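Local coordinates for protein leucyl-trna synthetase (Plasmodium falciparum, PDB 5FOC) that probably attaches leucine to its tRNA with ATP as a class I synthetase, seen here as the editing domain, which in this family hydrolyses mischarged tRNA, at residues F94-E99 and V212-K217; Y147-G152 and P180-C185; I24-I29 and K108-D113. The protein carries 2 engineered substitutions. All blocks are in the same frame, centred on the assembly; numbering follows the deposited sequence.

Contact 1 of 3, residues F94-E99 and V212-K217; sequences FFTDFE and VFILNK
Thr96 meets Ile214 with both its backbone and its side chain, so that one residue of the irregular 94-99 loop binds the lead-in to strand 216-219 of the editing domain much as a neighbouring strand might. Its N donates to Ile214 O at 2.9 Å, in the carbonyl plane and nearly straight at 164°. The return bond is made by the hydroxyl: Ile214 N donates to Thr96 OG1 at 2.9 Å. OG1 stands beside the backbone N, anti to the carbonyl carbon (chi1 -59°), which brings it to the same side as the N-H and lets both reach one residue. Thr96 CB then fits against the edge of the Phe213 ring, 3.9 Å from Phe213 CD1, the two side chains crossing at about a right angle.

Toward Lys217 the fit stays close but becomes one of ring and aliphatic chain. Phe94 O lies near Lys217 N, but at a poor angle; that N-H turns instead to Asn216 OD1, while Asn216 CA comes 3.2 Å from Phe94 O in a CA-H...O contact. Phe94 CD1 packs 3.7 Å from Lys217 CE, and the lysine chain, bent at chi3 (86°), brings NZ over the face of the Phe94 ring, 4.6 Å from the centroid, a cation-pi contact. The same lysine has a further aromatic partner in Tyr146.

The looser side is the outer, watered one. Beyond Thr96 the loop draws away toward solvent, and the ring of Phe98 turns instead to Lys106 and Ile109 of helix 103-109. Two waters extend the direct bonding: one donates to both Thr96 O and Ile214 O, and a second donates to Val212 O and sits 2.6 Å from Thr96 OG1.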
loop_
_atom_site.group_PDB
_atom_site.type_symbol
_atom_site.label_atom_id
_atom_site.label_comp_id
_atom_site.label_asym_id
_atom_site.label_seq_id
_atom_site.Cartn_x
_atom_site.Cartn_y
_atom_site.Cartn_z
ATOM N N PHE A 94 -7.717 -7.525 18.867
ATOM C CA PHE A 94 -7.820 -7.770 17.419
ATOM C C PHE A 94 -8.937 -7.000 16.685
ATOM O O PHE A 94 -8.828 -6.761 15.472
ATOM C CB PHE A 94 -7.972 -9.259 17.165
ATOM C CG PHE A 94 -6.729 -10.038 17.439
ATOM C CD1 PHE A 94 -5.738 -10.151 16.476
ATOM C CD2 PHE A 94 -6.535 -10.642 18.679
ATOM C CE1 PHE A 94 -4.595 -10.877 16.735
ATOM C CE2 PHE A 94 -5.389 -11.375 18.951
ATOM C CZ PHE A 94 -4.415 -11.486 17.976
ATOM N N PHE A 95 -10.005 -6.652 17.397
ATOM C CA PHE A 95 -11.128 -5.872 16.841
ATOM C C PHE A 95 -11.915 -5.210 17.962
ATOM O O PHE A 95 -11.941 -5.696 19.095
ATOM C CB PHE A 95 -12.030 -6.726 15.905
ATOM C CG PHE A 95 -12.722 -7.911 16.567
ATOM C CD1 PHE A 95 -13.933 -7.748 17.208
ATOM C CD2 PHE A 95 -12.210 -9.193 16.446
ATOM C CE1 PHE A 95 -14.583 -8.812 17.810
ATOM C CE2 PHE A 95 -12.869 -10.295 17.027
ATOM C CZ PHE A 95 -14.052 -10.105 17.708
ATOM N N THR A 96 -12.510 -4.073 17.657
ATOM C CA THR A 96 -13.351 -3.385 18.624
ATOM C C THR A 96 -14.549 -4.299 18.982
ATOM O O THR A 96 -15.269 -4.800 18.098
ATOM C CB THR A 96 -13.822 -2.051 18.059
ATOM O OG1 THR A 96 -12.683 -1.212 17.728
ATOM C CG2 THR A 96 -14.791 -1.345 19.026
ATOM N N ASP A 97 -14.722 -4.559 20.280
ATOM C CA ASP A 97 -15.814 -5.393 20.751
ATOM C C ASP A 97 -17.178 -4.785 20.425
ATOM O O ASP A 97 -17.363 -3.565 20.445
ATOM C CB ASP A 97 -15.717 -5.626 22.256
ATOM C CG ASP A 97 -14.520 -6.457 22.628
ATOM O OD1 ASP A 97 -13.413 -5.897 22.731
ATOM O OD2 ASP A 97 -14.688 -7.684 22.783
ATOM N N PHE A 98 -18.120 -5.660 20.125
ATOM C CA PHE A 98 -19.500 -5.273 19.896
ATOM C C PHE A 98 -20.251 -5.322 21.213
ATOM O O PHE A 98 -20.183 -6.307 21.937
ATOM C CB PHE A 98 -20.161 -6.182 18.850
ATOM C CG PHE A 98 -19.565 -6.040 17.495
ATOM C CD1 PHE A 98 -20.019 -5.068 16.626
ATOM C CD2 PHE A 98 -18.502 -6.843 17.107
ATOM C CE1 PHE A 98 -19.450 -4.929 15.360
ATOM C CE2 PHE A 98 -17.924 -6.707 15.852
ATOM C CZ PHE A 98 -18.393 -5.744 14.977
ATOM N N GLU A 99 -20.948 -4.228 21.503
ATOM C CA GLU A 99 -21.728 -4.044 22.715
ATOM C C GLU A 99 -23.067 -4.785 22.621
ATOM O O GLU A 99 -23.478 -5.278 21.524
ATOM C CB GLU A 99 -21.970 -2.548 22.951
ATOM C CG GLU A 99 -20.715 -1.676 23.011
ATOM C CD GLU A 99 -19.961 -1.781 24.322
ATOM O OE1 GLU A 99 -20.600 -1.988 25.378
ATOM O OE2 GLU A 99 -18.721 -1.631 24.300
ATOM N N VAL A 212 -10.408 4.544 17.801
ATOM C CA VAL A 212 -10.619 4.303 16.373
ATOM C C VAL A 212 -11.428 2.985 16.316
ATOM O O VAL A 212 -11.200 2.056 17.110
ATOM C CB VAL A 212 -9.258 4.193 15.635
ATOM C CG1 VAL A 212 -9.417 3.724 14.211
ATOM C CG2 VAL A 212 -8.535 5.526 15.623
ATOM N N PHE A 213 -12.381 2.907 15.397
ATOM C CA PHE A 213 -13.169 1.669 15.197
ATOM C C PHE A 213 -12.362 0.662 14.406
ATOM O O PHE A 213 -12.080 0.922 13.244
ATOM C CB PHE A 213 -14.458 2.045 14.472
ATOM C CG PHE A 213 -15.451 0.932 14.272
ATOM C CD1 PHE A 213 -15.502 -0.235 15.048
ATOM C CD2 PHE A 213 -16.395 1.106 13.296
ATOM C CE1 PHE A 213 -16.436 -1.239 14.774
ATOM C CE2 PHE A 213 -17.348 0.109 13.028
ATOM C CZ PHE A 213 -17.372 -1.039 13.782
ATOM N N ILE A 214 -11.959 -0.449 15.036
ATOM C CA ILE A 214 -11.098 -1.429 14.369
ATOM C C ILE A 214 -11.935 -2.659 13.998
ATOM O O ILE A 214 -12.457 -3.332 14.869
ATOM C CB ILE A 214 -9.896 -1.875 15.214
ATOM C CG1 ILE A 214 -9.025 -0.638 15.636
ATOM C CG2 ILE A 214 -9.012 -2.871 14.472
ATOM C CD1 ILE A 214 -8.579 0.219 14.463
ATOM N N LEU A 215 -11.985 -2.959 12.709
ATOM C CA LEU A 215 -12.672 -4.140 12.262
ATOM C C LEU A 215 -11.880 -5.419 12.412
ATOM O O LEU A 215 -12.462 -6.490 12.541
ATOM C CB LEU A 215 -12.992 -3.966 10.796
ATOM C CG LEU A 215 -13.801 -2.741 10.374
ATOM C CD1 LEU A 215 -14.106 -2.774 8.880
ATOM C CD2 LEU A 215 -15.067 -2.547 11.170
ATOM N N ASN A 216 -10.569 -5.325 12.286
ATOM C CA ASN A 216 -9.670 -6.439 12.404
ATOM C C ASN A 216 -8.229 -5.942 12.459
ATOM O O ASN A 216 -7.927 -4.797 12.089
ATOM C CB ASN A 216 -9.866 -7.427 11.199
ATOM C CG ASN A 216 -9.849 -8.858 11.619
ATOM O OD1 ASN A 216 -9.250 -9.232 12.611
ATOM N ND2 ASN A 216 -10.575 -9.712 10.825
ATOM N N LYS A 217 -7.361 -6.854 12.883
ATOM C CA LYS A 217 -5.922 -6.644 12.948
ATOM C C LYS A 217 -5.296 -7.938 12.430
ATOM O O LYS A 217 -5.519 -9.006 13.003
ATOM C CB LYS A 217 -5.503 -6.329 14.390
ATOM C CG LYS A 217 -4.032 -6.201 14.556
ATOM C CD LYS A 217 -3.666 -5.931 16.000
ATOM C CE LYS A 217 -3.523 -7.212 16.787
ATOM N NZ LYS A 217 -3.103 -6.862 18.179
HETATM O O HOH W 1 -14.997 -4.534 15.118
HETATM O O HOH W 2 -11.519 0.216 19.568
#

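Contact 2 of 3, residues Y147-G152 and P180-C185; sequences YYLTLG and PNIYVC
Tyr148 and Cys185, Thr150 and Tyr183, and Gly152 and Asn181 form three hydrogen-bonded pairs of an antiparallel strand pair within the mixed sheet of the editing domain. Each pair exchanges two N-H...O bonds; the shortest runs from Tyr183 N to Thr150 O at 2.7 Å, and the longest from Asn181 N to Gly152 O at 3.3 Å.

The side chains sort onto two faces. On one, the non-hydrogen-bonded pairs pack apolar groups. Leu149 and Val184 lie side by side and point the same way, with Leu149 CG 4.2 Å from Val184 CG2, and Phe21 of helix 18-35 covers both. Leu151 and Ile182 are angled across one another instead, Leu151 CD2 approaching Ile182 CG1 at 3.8 Å. Near the start of strand 146-152, Tyr147 CB rests on Val184 CG1, while its hydroxyl is bound by Asn142 and Gly253.

The opposite face is more polar. Cys185 packs there on helix 190-195, and Thr150 OG1 is hydrogen-bonded to Phe213 O. With Tyr183 CG beside the backbone N and anti to the carbonyl carbon (chi1 -67°), the ring swings along the sheet to the bare backbone of Gly152, where Tyr183 CE2 comes 3.7 Å from Gly152 CA. Asn181 CB covers part of one face of that ring near its rim. Phe153 O is hydrogen-bonded to Tyr183 OH, and Asp154 OD1 to Asn181 ND2; the two side chains also join directly, Asn181 ND2 donating to Tyr183 OH at 3.0 Å, the oxygen lying in the amide plane.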
loop_
_atom_site.group_PDB
_atom_site.type_symbol
_atom_site.label_atom_id
_atom_site.label_comp_id
_atom_site.label_asym_id
_atom_site.label_seq_id
_atom_site.Cartn_x
_atom_site.Cartn_y
_atom_site.Cartn_z
ATOM N N TYR A 147 -1.409 -5.327 10.537
ATOM C CA TYR A 147 -2.096 -4.233 9.876
ATOM C C TYR A 147 -3.512 -4.145 10.391
ATOM O O TYR A 147 -4.130 -5.171 10.719
ATOM C CB TYR A 147 -2.019 -4.350 8.341
ATOM C CG TYR A 147 -0.625 -4.104 7.840
ATOM C CD1 TYR A 147 0.341 -5.106 7.884
ATOM C CD2 TYR A 147 -0.230 -2.824 7.416
ATOM C CE1 TYR A 147 1.636 -4.872 7.465
ATOM C CE2 TYR A 147 1.042 -2.603 6.955
ATOM C CZ TYR A 147 1.988 -3.600 7.011
ATOM O OH TYR A 147 3.284 -3.359 6.612
ATOM N N TYR A 148 -4.056 -2.938 10.403
ATOM C CA TYR A 148 -5.366 -2.661 10.929
ATOM C C TYR A 148 -6.354 -2.374 9.803
ATOM O O TYR A 148 -6.021 -1.805 8.805
ATOM C CB TYR A 148 -5.294 -1.442 11.911
ATOM C CG TYR A 148 -4.600 -1.823 13.187
ATOM C CD1 TYR A 148 -3.213 -2.036 13.207
ATOM C CD2 TYR A 148 -5.301 -1.966 14.381
ATOM C CE1 TYR A 148 -2.551 -2.380 14.382
ATOM C CE2 TYR A 148 -4.637 -2.272 15.578
ATOM C CZ TYR A 148 -3.268 -2.490 15.563
ATOM O OH TYR A 148 -2.590 -2.816 16.722
ATOM N N LEU A 149 -7.596 -2.821 10.019
ATOM C CA LEU A 149 -8.695 -2.550 9.091
ATOM C C LEU A 149 -9.635 -1.593 9.818
ATOM O O LEU A 149 -10.069 -1.895 10.924
ATOM C CB LEU A 149 -9.487 -3.857 8.725
ATOM C CG LEU A 149 -8.763 -4.723 7.710
ATOM C CD1 LEU A 149 -7.437 -5.279 8.152
ATOM C CD2 LEU A 149 -9.722 -5.870 7.419
ATOM N N THR A 150 -9.967 -0.482 9.148
ATOM C CA THR A 150 -10.824 0.564 9.681
ATOM C C THR A 150 -11.573 1.288 8.543
ATOM O O THR A 150 -11.061 1.410 7.403
ATOM C CB THR A 150 -10.006 1.594 10.501
ATOM O OG1 THR A 150 -10.925 2.317 11.298
ATOM C CG2 THR A 150 -9.255 2.510 9.615
ATOM N N LEU A 151 -12.777 1.742 8.846
ATOM C CA LEU A 151 -13.645 2.371 7.869
ATOM C C LEU A 151 -13.302 3.848 7.709
ATOM O O LEU A 151 -12.961 4.498 8.727
ATOM C CB LEU A 151 -15.114 2.198 8.277
ATOM C CG LEU A 151 -15.789 0.797 8.106
ATOM C CD1 LEU A 151 -17.060 0.722 8.915
ATOM C CD2 LEU A 151 -16.035 0.634 6.625
ATOM N N GLY A 152 -13.312 4.375 6.503
ATOM C CA GLY A 152 -12.997 5.792 6.310
ATOM C C GLY A 152 -13.673 6.361 5.100
ATOM O O GLY A 152 -14.428 5.654 4.364
ATOM N N PRO A 180 -17.439 4.779 3.188
ATOM C CA PRO A 180 -17.649 3.699 2.158
ATOM C C PRO A 180 -16.482 2.764 1.967
ATOM O O PRO A 180 -16.605 1.780 1.226
ATOM C CB PRO A 180 -17.843 4.503 0.877
ATOM C CG PRO A 180 -17.004 5.722 1.106
ATOM C CD PRO A 180 -17.270 6.091 2.535
ATOM N N ASN A 181 -15.326 3.043 2.565
ATOM C CA ASN A 181 -14.095 2.289 2.300
ATOM C C ASN A 181 -13.581 1.611 3.544
ATOM O O ASN A 181 -13.590 2.232 4.643
ATOM C CB ASN A 181 -12.992 3.239 1.757
ATOM C CG ASN A 181 -13.403 3.928 0.476
ATOM O OD1 ASN A 181 -14.292 3.434 -0.234
ATOM N ND2 ASN A 181 -12.799 5.060 0.163
ATOM N N ILE A 182 -13.170 0.349 3.408
ATOM C CA ILE A 182 -12.409 -0.347 4.406
ATOM C C ILE A 182 -10.962 -0.081 4.068
ATOM O O ILE A 182 -10.468 -0.572 3.095
ATOM C CB ILE A 182 -12.678 -1.856 4.433
ATOM C CG1 ILE A 182 -14.115 -2.104 4.838
ATOM C CG2 ILE A 182 -11.739 -2.547 5.390
ATOM C CD1 ILE A 182 -14.633 -3.460 4.435
ATOM N N TYR A 183 -10.251 0.696 4.923
ATOM C CA TYR A 183 -8.827 0.879 4.761
ATOM C C TYR A 183 -7.961 -0.066 5.553
ATOM O O TYR A 183 -8.305 -0.425 6.660
ATOM C CB TYR A 183 -8.460 2.325 5.138
ATOM C CG TYR A 183 -8.996 3.394 4.211
ATOM C CD1 TYR A 183 -8.815 3.308 2.813
ATOM C CD2 TYR A 183 -9.746 4.486 4.692
ATOM C CE1 TYR A 183 -9.291 4.294 1.955
ATOM C CE2 TYR A 183 -10.238 5.470 3.830
ATOM C CZ TYR A 183 -10.006 5.384 2.461
ATOM O OH TYR A 183 -10.458 6.281 1.529
ATOM N N VAL A 184 -6.863 -0.507 4.937
ATOM C CA VAL A 184 -5.871 -1.319 5.586
ATOM C C VAL A 184 -4.614 -0.436 5.740
ATOM O O VAL A 184 -4.113 0.141 4.752
ATOM C CB VAL A 184 -5.459 -2.564 4.774
ATOM C CG1 VAL A 184 -4.568 -3.454 5.592
ATOM C CG2 VAL A 184 -6.716 -3.355 4.344
ATOM N N CYS A 185 -4.102 -0.400 6.961
ATOM C CA CYS A 185 -2.965 0.525 7.283
ATOM C C CYS A 185 -2.343 0.137 8.609
ATOM O O CYS A 185 -2.914 -0.582 9.407
ATOM C CB CYS A 185 -3.479 1.941 7.321
ATOM S SG CYS A 185 -4.792 2.240 8.526
#

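Contact 3 of 3, residues I24-I29 and K108-D113; sequences IFMNSI and KIWNED
Trp110 packs on Phe25, Met26 and Ile29, and chiefly through this residue the junction between helices 103-109 and 112-118 is joined to helix 18-35; Ile109 CG2 adds a minor contact with Phe25 CZ. The tryptophan is the first residue to leave the helical path, at the centre of an inverse gamma turn, and Asn111 follows as the N-cap of the next helix, its OD1 accepting from Asp113 N at 3.0 Å. The change of direction puts a large side chain at the corner between the helices.

Followed outward, that side chain passes from Met26 to Phe25 and then to Ile29. Trp110 CB lies 4.0 Å from Met26 SD, with the methionine methyl close by; the Met26 chain, bent at chi2 and chi3, brings its sulfur obliquely to the five-membered ring, a Met-aromatic contact. Trp110 CG is anti to the carbonyl carbon (chi1 -62°), which turns the indole toward helix 18-35. Trp110 CD1 then meets the edge of the Phe25 ring, 3.7 Å from Phe25 CE1, the planes inclined at 67°. Trp110 NE1 has Phe25 CE1 and Ile29 CD1 on the same side of the indole, each 4.0 Å away. CE2 and CZ2 continue over the isoleucine's CD1, and at the far rim Trp110 CH2 comes 3.5 Å from Ile29 CG2. That methyl stands over the face of the six-membered ring, 3.7 Å from its centroid, a CH-pi contact.

Phe95 of the neighbouring loop adds an edge-to-face aromatic contact to the indole. Between the two segments themselves there is no hydrogen bond: adhesion rests on dispersion and on the weak attraction of sulfur and C-H groups for a pi surface, so shape probably matters more than polar pairing in how the helix meets the corner.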
loop_
_atom_site.group_PDB
_atom_site.type_symbol
_atom_site.label_atom_id
_atom_site.label_comp_id
_atom_site.label_asym_id
_atom_site.label_seq_id
_atom_site.Cartn_x
_atom_site.Cartn_y
_atom_site.Cartn_z
ATOM N N ILE A 24 -10.020 -14.302 4.293
ATOM C CA ILE A 24 -8.905 -13.906 5.158
ATOM C C ILE A 24 -9.424 -13.207 6.430
ATOM O O ILE A 24 -9.038 -13.588 7.539
ATOM C CB ILE A 24 -7.868 -13.029 4.402
ATOM C CG1 ILE A 24 -7.160 -13.805 3.282
ATOM C CG2 ILE A 24 -6.829 -12.439 5.385
ATOM C CD1 ILE A 24 -6.435 -12.923 2.271
ATOM N N PHE A 25 -10.369 -12.298 6.250
ATOM C CA PHE A 25 -10.994 -11.541 7.336
ATOM C C PHE A 25 -11.640 -12.478 8.348
ATOM O O PHE A 25 -11.399 -12.416 9.559
ATOM C CB PHE A 25 -11.937 -10.482 6.754
ATOM C CG PHE A 25 -12.672 -9.637 7.763
ATOM C CD1 PHE A 25 -13.746 -10.097 8.493
ATOM C CD2 PHE A 25 -12.198 -8.338 8.041
ATOM C CE1 PHE A 25 -14.420 -9.315 9.425
ATOM C CE2 PHE A 25 -12.875 -7.569 8.960
ATOM C CZ PHE A 25 -13.920 -8.030 9.686
ATOM N N MET A 26 -12.514 -13.392 7.878
ATOM C CA MET A 26 -13.209 -14.266 8.796
ATOM C C MET A 26 -12.286 -15.306 9.423
ATOM O O MET A 26 -12.509 -15.715 10.557
ATOM C CB MET A 26 -14.419 -14.960 8.075
ATOM C CG MET A 26 -15.495 -13.959 7.687
ATOM S SD MET A 26 -16.097 -12.903 9.041
ATOM C CE MET A 26 -16.462 -14.081 10.337
ATOM N N ASN A 27 -11.250 -15.728 8.697
ATOM C CA ASN A 27 -10.241 -16.613 9.287
ATOM C C ASN A 27 -9.583 -15.941 10.515
ATOM O O ASN A 27 -9.411 -16.574 11.562
ATOM C CB ASN A 27 -9.145 -17.005 8.268
ATOM C CG ASN A 27 -9.625 -18.031 7.255
ATOM O OD1 ASN A 27 -10.611 -18.716 7.486
ATOM N ND2 ASN A 27 -8.928 -18.132 6.118
ATOM N N SER A 28 -9.312 -14.643 10.372
ATOM C CA SER A 28 -8.714 -13.827 11.470
ATOM C C SER A 28 -9.655 -13.629 12.639
ATOM O O SER A 28 -9.230 -13.747 13.810
ATOM C CB SER A 28 -8.215 -12.499 10.916
ATOM O OG SER A 28 -7.164 -12.781 10.018
ATOM N N ILE A 29 -10.934 -13.367 12.347
ATOM C CA ILE A 29 -11.926 -13.260 13.404
ATOM C C ILE A 29 -11.927 -14.570 14.175
ATOM O O ILE A 29 -11.889 -14.613 15.382
ATOM C CB ILE A 29 -13.352 -12.969 12.867
ATOM C CG1 ILE A 29 -13.446 -11.597 12.191
ATOM C CG2 ILE A 29 -14.416 -13.066 13.945
ATOM C CD1 ILE A 29 -13.052 -10.411 13.073
ATOM N N LYS A 108 -23.921 -7.373 9.998
ATOM C CA LYS A 108 -23.732 -6.598 8.781
ATOM C C LYS A 108 -22.264 -6.601 8.331
ATOM O O LYS A 108 -21.974 -6.682 7.137
ATOM C CB LYS A 108 -24.223 -5.156 8.993
ATOM C CG LYS A 108 -24.227 -4.258 7.758
ATOM C CD LYS A 108 -24.683 -2.837 8.110
ATOM C CE LYS A 108 -25.154 -1.994 6.916
ATOM N NZ LYS A 108 -24.247 -2.021 5.736
ATOM N N ILE A 109 -21.344 -6.516 9.295
ATOM C CA ILE A 109 -19.897 -6.407 8.999
ATOM C C ILE A 109 -19.362 -7.799 8.668
ATOM O O ILE A 109 -18.649 -7.944 7.670
ATOM C CB ILE A 109 -19.071 -5.728 10.159
ATOM C CG1 ILE A 109 -19.580 -4.320 10.355
ATOM C CG2 ILE A 109 -17.606 -5.683 9.782
ATOM C CD1 ILE A 109 -19.205 -3.771 11.696
ATOM N N TRP A 110 -19.707 -8.802 9.488
ATOM C CA TRP A 110 -19.199 -10.181 9.310
ATOM C C TRP A 110 -20.058 -10.909 8.289
ATOM O O TRP A 110 -20.835 -11.783 8.626
ATOM C CB TRP A 110 -19.140 -10.929 10.634
ATOM C CG TRP A 110 -18.183 -10.267 11.660
ATOM C CD1 TRP A 110 -17.452 -9.106 11.520
ATOM C CD2 TRP A 110 -17.876 -10.767 12.955
ATOM N NE1 TRP A 110 -16.727 -8.841 12.677
ATOM C CE2 TRP A 110 -16.977 -9.835 13.577
ATOM C CE3 TRP A 110 -18.296 -11.885 13.685
ATOM C CZ2 TRP A 110 -16.460 -10.048 14.839
ATOM C CZ3 TRP A 110 -17.813 -12.059 14.959
ATOM C CH2 TRP A 110 -16.889 -11.145 15.520
ATOM N N ASN A 111 -19.976 -10.451 7.067
ATOM C CA ASN A 111 -20.966 -10.794 6.021
ATOM C C ASN A 111 -20.292 -10.589 4.715
ATOM O O ASN A 111 -19.690 -9.570 4.467
ATOM C CB ASN A 111 -22.180 -9.852 6.178
ATOM C CG ASN A 111 -23.391 -10.285 5.399
ATOM O OD1 ASN A 111 -23.323 -10.539 4.209
ATOM N ND2 ASN A 111 -24.519 -10.268 6.054
ATOM N N GLU A 112 -20.426 -11.519 3.775
ATOM C CA GLU A 112 -19.810 -11.316 2.472
ATOM C C GLU A 112 -20.228 -10.006 1.798
ATOM O O GLU A 112 -19.409 -9.379 1.104
ATOM C CB GLU A 112 -20.230 -12.480 1.518
ATOM C CG GLU A 112 -19.385 -12.551 0.264
ATOM C CD GLU A 112 -20.078 -13.367 -0.834
ATOM O OE1 GLU A 112 -21.157 -12.918 -1.276
ATOM O OE2 GLU A 112 -19.561 -14.435 -1.220
ATOM N N ASP A 113 -21.496 -9.605 1.974
ATOM C CA ASP A 113 -22.062 -8.389 1.345
ATOM C C ASP A 113 -21.251 -7.146 1.772
ATOM O O ASP A 113 -21.097 -6.218 1.005
ATOM C CB ASP A 113 -23.516 -8.144 1.760
ATOM C CG ASP A 113 -24.540 -9.025 1.036
ATOM O OD1 ASP A 113 -24.216 -9.632 -0.002
ATOM O OD2 ASP A 113 -25.682 -9.048 1.532
#

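Overall arrangement
Contacts 2 and 3 are buried, contact 2 nearest the chain's centre at about 12 Å between centres; contact 1, about 21 Å out like contact 3, is partly buried. Contacts 1 and 2 reach the same sheet: strand 146-152 stands between 181-185 and 216-219, and Leu149 bonds back to Leu215 and Asn216. Contact 3 belongs to the helical layer, yet Phe25 reaches both others, its ring packing on Leu149 and its backbone O accepting a weak bond from Asn216 ND2. Chemistry follows place. Regular backbone pairing dominates the strands, a single backbone bond, a hydroxyl, waters and a lysine serve the loop, and apolar and aromatic surfaces join helix to corner.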